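Local coordinates for histidinol dehydrogenase (Elizabethkingia anophelis NUHP1, PDB 6AN0), which probably catalyses the two successive NAD-dependent, zinc-requiring oxidations that turn L-histidinol into L-histidine, the last step of histidine biosynthesis, at residues L244-T249 against E330-A335; A63-I68 against T163-S168; V144-I149 against T369-P374. All coordinates share one frame; numbering follows the deposited sequence.

Interaction 1 (L244-T249 against E330-A335); sequences LVIADT and EHLILA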
loop_
_atom_site.group_PDB
_atom_site.type_symbol
_atom_site.label_atom_id
_atom_site.label_comp_id
_atom_site.label_asym_id
_atom_site.label_seq_id
_atom_site.Cartn_x
_atom_site.Cartn_y
_atom_site.Cartn_z
ATOM N N LEU A 244 5.714 -22.375 -5.704
ATOM C CA LEU A 244 4.800 -23.460 -6.016
ATOM C C LEU A 244 4.900 -23.718 -7.510
ATOM O O LEU A 244 4.850 -22.774 -8.305
ATOM C CB LEU A 244 3.363 -23.117 -5.601
ATOM C CG LEU A 244 2.282 -24.199 -5.725
ATOM C CD1 LEU A 244 1.207 -23.973 -4.669
ATOM C CD2 LEU A 244 1.651 -24.219 -7.134
ATOM N N VAL A 245 5.097 -24.981 -7.878
ATOM C CA VAL A 245 5.201 -25.411 -9.268
ATOM C C VAL A 245 4.010 -26.301 -9.586
ATOM O O VAL A 245 3.662 -27.186 -8.797
ATOM C CB VAL A 245 6.519 -26.171 -9.528
ATOM C CG1 VAL A 245 6.624 -26.596 -11.007
ATOM C CG2 VAL A 245 7.714 -25.338 -9.088
ATOM N N ILE A 246 3.408 -26.084 -10.756
ATOM C CA ILE A 246 2.384 -26.969 -11.310
ATOM C C ILE A 246 2.965 -27.641 -12.551
ATOM O O ILE A 246 3.412 -26.957 -13.484
ATOM C CB ILE A 246 1.099 -26.204 -11.658
ATOM C CG1 ILE A 246 0.523 -25.531 -10.402
ATOM C CG2 ILE A 246 0.079 -27.146 -12.298
ATOM C CD1 ILE A 246 -0.799 -24.766 -10.665
ATOM N N ALA A 247 2.947 -28.973 -12.577
ATOM C CA ALA A 247 3.604 -29.737 -13.636
ATOM C C ALA A 247 2.674 -30.806 -14.198
ATOM O O ALA A 247 2.094 -31.582 -13.436
ATOM C CB ALA A 247 4.886 -30.396 -13.103
ATOM N N ASP A 248 2.548 -30.866 -15.525
ATOM C CA ASP A 248 1.831 -31.963 -16.159
ATOM C C ASP A 248 2.837 -32.835 -16.913
ATOM O O ASP A 248 4.052 -32.712 -16.719
ATOM C CB ASP A 248 0.687 -31.430 -17.044
ATOM C CG ASP A 248 1.172 -30.659 -18.265
ATOM O OD1 ASP A 248 2.387 -30.622 -18.537
ATOM O OD2 ASP A 248 0.312 -30.078 -18.968
ATOM N N THR A 249 2.331 -33.733 -17.768
ATOM C CA THR A 249 3.214 -34.657 -18.474
ATOM C C THR A 249 4.165 -33.957 -19.445
ATOM O O THR A 249 5.130 -34.587 -19.895
ATOM C CB THR A 249 2.384 -35.711 -19.226
ATOM O OG1 THR A 249 1.499 -35.051 -20.135
ATOM C CG2 THR A 249 1.565 -36.539 -18.251
ATOM N N GLU A 330 4.331 -16.919 -3.290
ATOM C CA GLU A 330 5.194 -15.815 -3.717
ATOM C C GLU A 330 5.577 -15.959 -5.195
ATOM O O GLU A 330 5.474 -15.004 -5.973
ATOM C CB GLU A 330 6.450 -15.764 -2.847
ATOM C CG GLU A 330 7.388 -14.633 -3.224
ATOM C CD GLU A 330 8.784 -14.800 -2.658
ATOM O OE1 GLU A 330 9.136 -15.924 -2.254
ATOM O OE2 GLU A 330 9.539 -13.808 -2.652
ATOM N N HIS A 331 6.030 -17.149 -5.593
ATOM C CA HIS A 331 6.338 -17.456 -6.988
ATOM C C HIS A 331 5.511 -18.648 -7.440
ATOM O O HIS A 331 5.398 -19.642 -6.711
ATOM C CB HIS A 331 7.809 -17.828 -7.192
ATOM C CG HIS A 331 8.780 -16.821 -6.679
ATOM N ND1 HIS A 331 9.342 -16.907 -5.422
ATOM C CD2 HIS A 331 9.329 -15.733 -7.268
ATOM C CE1 HIS A 331 10.185 -15.903 -5.254
ATOM N NE2 HIS A 331 10.193 -15.175 -6.357
ATOM N N LEU A 332 4.968 -18.568 -8.651
ATOM C CA LEU A 332 4.198 -19.661 -9.244
ATOM C C LEU A 332 4.848 -20.036 -10.567
ATOM O O LEU A 332 4.999 -19.181 -11.439
ATOM C CB LEU A 332 2.748 -19.229 -9.472
ATOM C CG LEU A 332 1.871 -20.188 -10.279
ATOM C CD1 LEU A 332 1.798 -21.543 -9.557
ATOM C CD2 LEU A 332 0.474 -19.605 -10.467
ATOM N N ILE A 333 5.218 -21.305 -10.735
ATOM C CA ILE A 333 5.743 -21.785 -12.013
ATOM C C ILE A 333 4.707 -22.706 -12.650
ATOM O O ILE A 333 4.343 -23.740 -12.074
ATOM C CB ILE A 333 7.094 -22.501 -11.850
ATOM C CG1 ILE A 333 8.118 -21.571 -11.173
ATOM C CG2 ILE A 333 7.609 -22.978 -13.219
ATOM C CD1 ILE A 333 9.520 -22.178 -11.008
ATOM N N LEU A 334 4.245 -22.349 -13.851
ATOM C CA LEU A 334 3.297 -23.184 -14.595
ATOM C C LEU A 334 4.085 -23.976 -15.630
ATOM O O LEU A 334 4.279 -23.533 -16.762
ATOM C CB LEU A 334 2.205 -22.349 -15.258
ATOM C CG LEU A 334 1.291 -21.560 -14.329
ATOM C CD1 LEU A 334 0.178 -20.932 -15.182
ATOM C CD2 LEU A 334 0.715 -22.444 -13.193
ATOM N N ALA A 335 4.531 -25.171 -15.239
ATOM C CA ALA A 335 5.274 -26.050 -16.139
ATOM C C ALA A 335 4.297 -26.963 -16.874
ATOM O O ALA A 335 4.278 -28.189 -16.731
ATOM C CB ALA A 335 6.328 -26.841 -15.363
#
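Ile333 O receives two groups of the neighbouring strand: the backbone N of Ile246 at 2.8 Å, through a nearly straight bond (172° at the hydrogen), and the CA of Val245 at 3.4 Å in a weaker CA-H...O contact. Both belong to the parallel pairing of strands 242-247 and 331-335, adjacent strands inside the doubly wound, Rossmann-like α/β sheet. The strand axes diverge by only 12°. Leu244 repeats the pattern: its O accepts from Ile333 N at 2.9 Å and meets the CA of Leu332, while its N donates to His331 O.

Paired side chains run alongside each other on the same side of the sheet. On the face carrying Leu244, Leu332, Ile246 and Leu334, Leu244 CD2 rests 3.6 Å from Leu332 CD1, and Ile246 CD1 lies 3.8 Å from Leu334 CD2; helix 317-327 packs on this face. On the other, Val245 CG2, which stands beside its own backbone N because CG1 is anti to that atom (chi1 -179°), leans on Ile333 CB at 4.0 Å, under helix 253-264.

His331, a predicted proton acceptor together with Glu330, begins its strand here. Its ring leaves residues 244-249 and reaches back to the start of the partner strand, where ND1 is hydrogen-bonded to Glu242 O and the side chain lies next to Gln263. Just past the end of strand 242-247, Asp248 N makes a weak hydrogen bond to Ala335 O at 3.4 Å.

Interaction 2 (A63-I68 against T163-S168); sequences AYLTDI and TPPDES
Close to an Asx turn in the loop that follows strand 158-163, Ala63 sets its methyl group against the backbone of Asp166 and the ring of Pro165. The CB of Ala63 points toward this loop and lies 3.5 Å from Asp166 O, with Glu167 O somewhat farther at 4.0 Å. Pro165 CG comes within 4.2 Å of the same methyl. Leu65 adds a looser touch: its extended chain brings CD1 to 4.4 Å from Pro165 CG, leaving the proline's CG shared between two aliphatic groups. No hydrogen bond joins the two segments.

The contact joins two loops at the margin of the domain built round the mixed sheet. Residues 63-68 connect helix 50-61 to helix 72-79, whereas residues 163-168 lead from a strand of that sheet toward helix 173-181. Asp61 and Lys189 also pack on Pro165, which lies about 8 Å, side chain to side chain, from Tyr132 and Gln194, both predicted to bind NAD(+).

Beyond the proline, the Asx turn shapes the backbone facing Ala63. With chi1 at 68°, Asp166 holds its CG between its own backbone N and carbonyl carbon. OD1 then accepts from Ser168 N at 2.9 Å, the donor approaching from above the carboxylate plane, 50° out of it, and the same oxygen takes a second hydrogen bond, from Asn170 N.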
loop_
_atom_site.group_PDB
_atom_site.type_symbol
_atom_site.label_atom_id
_atom_site.label_comp_id
_atom_site.label_asym_id
_atom_site.label_seq_id
_atom_site.Cartn_x
_atom_site.Cartn_y
_atom_site.Cartn_z
ATOM N N ALA A 63 32.309 -3.818 14.386
ATOM C CA ALA A 63 33.108 -2.836 13.671
ATOM C C ALA A 63 32.963 -1.495 14.371
ATOM O O ALA A 63 31.845 -1.036 14.606
ATOM C CB ALA A 63 32.674 -2.719 12.202
ATOM N N TYR A 64 34.092 -0.879 14.717
ATOM C CA TYR A 64 34.107 0.438 15.343
ATOM C C TYR A 64 34.376 1.439 14.225
ATOM O O TYR A 64 35.511 1.591 13.778
ATOM C CB TYR A 64 35.165 0.498 16.446
ATOM C CG TYR A 64 35.035 1.657 17.417
ATOM C CD1 TYR A 64 34.277 2.780 17.106
ATOM C CD2 TYR A 64 35.683 1.623 18.657
ATOM C CE1 TYR A 64 34.165 3.837 17.996
ATOM C CE2 TYR A 64 35.575 2.675 19.549
ATOM C CZ TYR A 64 34.820 3.778 19.215
ATOM O OH TYR A 64 34.712 4.823 20.102
ATOM N N LEU A 65 33.326 2.106 13.757
ATOM C CA LEU A 65 33.459 3.024 12.638
ATOM C C LEU A 65 33.785 4.432 13.109
ATOM O O LEU A 65 33.402 4.849 14.205
ATOM C CB LEU A 65 32.173 3.065 11.820
ATOM C CG LEU A 65 31.718 1.792 11.123
ATOM C CD1 LEU A 65 30.406 2.079 10.421
ATOM C CD2 LEU A 65 32.789 1.341 10.153
ATOM N N THR A 66 34.509 5.167 12.262
ATOM C CA THR A 66 34.621 6.612 12.422
ATOM C C THR A 66 33.569 7.342 11.596
ATOM O O THR A 66 32.926 8.271 12.092
ATOM C CB THR A 66 36.007 7.101 12.014
ATOM O OG1 THR A 66 37.005 6.300 12.658
ATOM C CG2 THR A 66 36.189 8.549 12.437
ATOM N N ASP A 67 33.368 6.915 10.351
ATOM C CA ASP A 67 32.394 7.515 9.446
ATOM C C ASP A 67 31.301 6.507 9.126
ATOM O O ASP A 67 31.589 5.344 8.827
ATOM C CB ASP A 67 33.063 7.990 8.153
ATOM C CG ASP A 67 34.032 9.131 8.387
ATOM O OD1 ASP A 67 33.649 10.108 9.064
ATOM O OD2 ASP A 67 35.179 9.043 7.903
ATOM N N ILE A 68 30.050 6.957 9.190
ATOM C CA ILE A 68 28.924 6.099 8.824
ATOM C C ILE A 68 28.762 6.028 7.309
ATOM O O ILE A 68 28.357 4.989 6.767
ATOM C CB ILE A 68 27.645 6.610 9.513
ATOM C CG1 ILE A 68 27.790 6.481 11.036
ATOM C CG2 ILE A 68 26.387 5.878 8.994
ATOM C CD1 ILE A 68 26.853 7.376 11.828
ATOM N N THR A 163 23.344 -0.707 4.661
ATOM C CA THR A 163 23.773 -2.102 4.603
ATOM C C THR A 163 24.925 -2.261 5.582
ATOM O O THR A 163 25.774 -1.361 5.660
ATOM C CB THR A 163 24.175 -2.491 3.163
ATOM O OG1 THR A 163 24.423 -3.904 3.069
ATOM C CG2 THR A 163 25.400 -1.732 2.694
ATOM N N PRO A 164 24.961 -3.328 6.376
ATOM C CA PRO A 164 25.899 -3.381 7.515
ATOM C C PRO A 164 27.309 -3.737 7.080
ATOM O O PRO A 164 27.508 -4.516 6.137
ATOM C CB PRO A 164 25.303 -4.468 8.417
ATOM C CG PRO A 164 24.459 -5.302 7.508
ATOM C CD PRO A 164 23.915 -4.367 6.466
ATOM N N PRO A 165 28.317 -3.188 7.755
ATOM C CA PRO A 165 29.707 -3.536 7.446
ATOM C C PRO A 165 30.091 -4.901 7.994
ATOM O O PRO A 165 29.474 -5.434 8.920
ATOM C CB PRO A 165 30.505 -2.437 8.158
ATOM C CG PRO A 165 29.644 -2.110 9.359
ATOM C CD PRO A 165 28.221 -2.189 8.832
ATOM N N ASP A 166 31.153 -5.456 7.419
ATOM C CA ASP A 166 31.773 -6.609 8.047
ATOM C C ASP A 166 32.667 -6.126 9.196
ATOM O O ASP A 166 32.723 -4.933 9.508
ATOM C CB ASP A 166 32.505 -7.459 7.006
ATOM C CG ASP A 166 33.730 -6.776 6.401
ATOM O OD1 ASP A 166 34.224 -5.752 6.918
ATOM O OD2 ASP A 166 34.220 -7.300 5.379
ATOM N N GLU A 167 33.370 -7.053 9.846
ATOM C CA GLU A 167 34.134 -6.681 11.035
ATOM C C GLU A 167 35.292 -5.745 10.716
ATOM O O GLU A 167 35.826 -5.108 11.630
ATOM C CB GLU A 167 34.643 -7.931 11.756
ATOM C CG GLU A 167 33.516 -8.877 12.154
ATOM C CD GLU A 167 33.862 -9.779 13.326
ATOM O OE1 GLU A 167 34.959 -9.629 13.899
ATOM O OE2 GLU A 167 33.020 -10.632 13.681
ATOM N N SER A 168 35.681 -5.632 9.453
ATOM C CA SER A 168 36.731 -4.707 9.060
ATOM C C SER A 168 36.185 -3.366 8.594
ATOM O O SER A 168 36.966 -2.511 8.157
ATOM C CB SER A 168 37.589 -5.333 7.960
ATOM O OG SER A 168 38.105 -6.580 8.385
#

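Interaction 3 (V144-I149 against T369-P374); sequences VLMLGI and TNHTLP
The imidazole of His371 carries Met146 CG over the middle of one face: the carbon sits 3.5 Å from the ring centroid and only 2° off its normal, a CH-pi contact. The two ring nitrogens are held as well, ND1 by the backbone O of Asp364 and NE2 by Thr143 OG1, which fixes the rotation of the ring beneath the methionine. Because the Met146 chain bends at chi2 (-65°), SD stays above the same face, farther from the centroid, and accepts a weak hydrogen bond from His371 N at 3.5 Å.

Helix 142-154 is thereby fastened to the loop between helix 360-365 and strand 391-399. Asp364 is a zinc ligand in this structure, so His371 is a second-shell residue that binds its backbone carbonyl; Thr369, at the start of the segment, packs on Cys119 of the second subunit.

A stronger polar link comes from Asn370, whose ND2 donates to the helix carbonyl Met146 O at 2.8 Å (150° at the hydrogen), somewhat tilted from the carbonyl plane. The other end of this amide closes an Asx turn: OD1 accepts from Thr372 N at 2.9 Å, in plane and on a lone pair, so both ends of the amide are bonded. Alongside, the side chain of Leu147 runs across that of Thr372, roughly perpendicular to it, with CD2 placed 3.6 Å from Thr372 OG1.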
loop_
_atom_site.group_PDB
_atom_site.type_symbol
_atom_site.label_atom_id
_atom_site.label_comp_id
_atom_site.label_asym_id
_atom_site.label_seq_id
_atom_site.Cartn_x
_atom_site.Cartn_y
_atom_site.Cartn_z
ATOM N N VAL A 144 19.461 -4.452 -4.970
ATOM C CA VAL A 144 19.753 -3.041 -5.218
ATOM C C VAL A 144 19.123 -2.593 -6.534
ATOM O O VAL A 144 18.495 -1.529 -6.608
ATOM C CB VAL A 144 21.271 -2.792 -5.205
ATOM C CG1 VAL A 144 21.566 -1.344 -5.558
ATOM C CG2 VAL A 144 21.857 -3.157 -3.838
ATOM N N LEU A 145 19.279 -3.399 -7.592
ATOM C CA LEU A 145 18.640 -3.066 -8.869
ATOM C C LEU A 145 17.122 -3.023 -8.744
ATOM O O LEU A 145 16.470 -2.118 -9.286
ATOM C CB LEU A 145 19.029 -4.080 -9.951
ATOM C CG LEU A 145 20.497 -4.150 -10.358
ATOM C CD1 LEU A 145 20.700 -5.254 -11.395
ATOM C CD2 LEU A 145 20.966 -2.794 -10.884
ATOM N N MET A 146 16.542 -4.003 -8.045
ATOM C CA MET A 146 15.087 -4.149 -7.989
ATOM C C MET A 146 14.411 -2.976 -7.284
ATOM O O MET A 146 13.250 -2.658 -7.576
ATOM C CB MET A 146 14.716 -5.447 -7.263
ATOM C CG MET A 146 15.159 -6.726 -7.963
ATOM S SD MET A 146 14.321 -6.943 -9.552
ATOM C CE MET A 146 15.275 -8.280 -10.292
ATOM N N LEU A 147 15.081 -2.371 -6.309
ATOM C CA LEU A 147 14.495 -1.278 -5.544
ATOM C C LEU A 147 15.006 0.079 -5.992
ATOM O O LEU A 147 14.234 1.042 -6.029
ATOM C CB LEU A 147 14.781 -1.460 -4.050
ATOM C CG LEU A 147 14.280 -2.792 -3.492
ATOM C CD1 LEU A 147 14.668 -2.926 -2.022
ATOM C CD2 LEU A 147 12.762 -2.950 -3.652
ATOM N N GLY A 148 16.278 0.150 -6.390
ATOM C CA GLY A 148 16.848 1.425 -6.802
ATOM C C GLY A 148 16.341 1.904 -8.153
ATOM O O GLY A 148 16.156 3.105 -8.364
ATOM N N ILE A 149 16.121 0.986 -9.090
ATOM C CA ILE A 149 15.776 1.407 -10.451
ATOM C C ILE A 149 14.376 2.023 -10.479
ATOM O O ILE A 149 14.206 3.116 -11.051
ATOM C CB ILE A 149 15.927 0.245 -11.459
ATOM C CG1 ILE A 149 17.415 -0.013 -11.732
ATOM C CG2 ILE A 149 15.209 0.572 -12.788
ATOM C CD1 ILE A 149 17.705 -1.184 -12.682
ATOM N N THR A 369 11.086 -8.272 -14.365
ATOM C CA THR A 369 10.097 -8.196 -13.301
ATOM C C THR A 369 10.806 -7.960 -11.972
ATOM O O THR A 369 12.028 -8.093 -11.860
ATOM C CB THR A 369 9.278 -9.484 -13.232
ATOM O OG1 THR A 369 10.161 -10.596 -13.001
ATOM C CG2 THR A 369 8.531 -9.714 -14.547
ATOM N N ASN A 370 10.028 -7.613 -10.950
ATOM C CA ASN A 370 10.602 -7.314 -9.640
ATOM C C ASN A 370 10.597 -8.554 -8.750
ATOM O O ASN A 370 9.570 -9.223 -8.626
ATOM C CB ASN A 370 9.823 -6.198 -8.952
ATOM C CG ASN A 370 10.683 -5.428 -7.996
ATOM O OD1 ASN A 370 11.078 -5.946 -6.950
ATOM N ND2 ASN A 370 11.029 -4.199 -8.373
ATOM N N HIS A 371 11.731 -8.847 -8.110
ATOM C CA HIS A 371 11.790 -10.029 -7.257
ATOM C C HIS A 371 11.419 -9.745 -5.807
ATOM O O HIS A 371 11.444 -10.672 -4.979
ATOM C CB HIS A 371 13.171 -10.722 -7.369
ATOM C CG HIS A 371 14.298 -10.083 -6.600
ATOM N ND1 HIS A 371 15.618 -10.272 -6.959
ATOM C CD2 HIS A 371 14.324 -9.328 -5.473
ATOM C CE1 HIS A 371 16.405 -9.646 -6.100
ATOM N NE2 HIS A 371 15.644 -9.066 -5.188
ATOM N N THR A 372 11.089 -8.492 -5.470
ATOM C CA THR A 372 10.686 -8.132 -4.102
ATOM C C THR A 372 9.176 -8.337 -4.011
ATOM O O THR A 372 8.386 -7.473 -4.413
ATOM C CB THR A 372 11.102 -6.704 -3.766
ATOM O OG1 THR A 372 12.504 -6.560 -4.016
ATOM C CG2 THR A 372 10.886 -6.423 -2.280
ATOM N N LEU A 373 8.776 -9.491 -3.481
ATOM C CA LEU A 373 7.446 -10.055 -3.667
ATOM C C LEU A 373 6.827 -10.498 -2.349
ATOM O O LEU A 373 7.540 -10.875 -1.417
ATOM C CB LEU A 373 7.511 -11.261 -4.607
ATOM C CG LEU A 373 7.929 -10.975 -6.043
ATOM C CD1 LEU A 373 8.381 -12.272 -6.716
ATOM C CD2 LEU A 373 6.742 -10.384 -6.787
ATOM N N PRO A 374 5.494 -10.498 -2.265
ATOM C CA PRO A 374 4.809 -10.876 -1.015
ATOM C C PRO A 374 4.830 -12.383 -0.802
ATOM O O PRO A 374 4.475 -13.166 -1.691
ATOM C CB PRO A 374 3.375 -10.375 -1.231
ATOM C CG PRO A 374 3.200 -10.439 -2.715
ATOM C CD PRO A 374 4.545 -10.029 -3.296
#

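How the interactions relate
From the N terminus, residues 63-68 come first and 144-149 second; interaction 2 then closes its loop at 163-168, while interaction 3 is still open. These two therefore cross, although their nearest atoms remain about 7 Å apart. Interaction 1 opens at 244-249 and closes at 330-335, nested wholly inside the long loop that interaction 3 completes at 369-374. Interaction 2 ties peripheral loops beside the mixed sheet, interaction 1 pairs strands within the parallel sheet, and interaction 3, between the other two, ties helix 142-154 of the region round the mixed sheet to the loop before strand 391-399. Interactions 1 and 3 touch: Leu373 packs on Glu330 and His331, joining the start of strand 331-335 to the loop following zinc ligand Asp364.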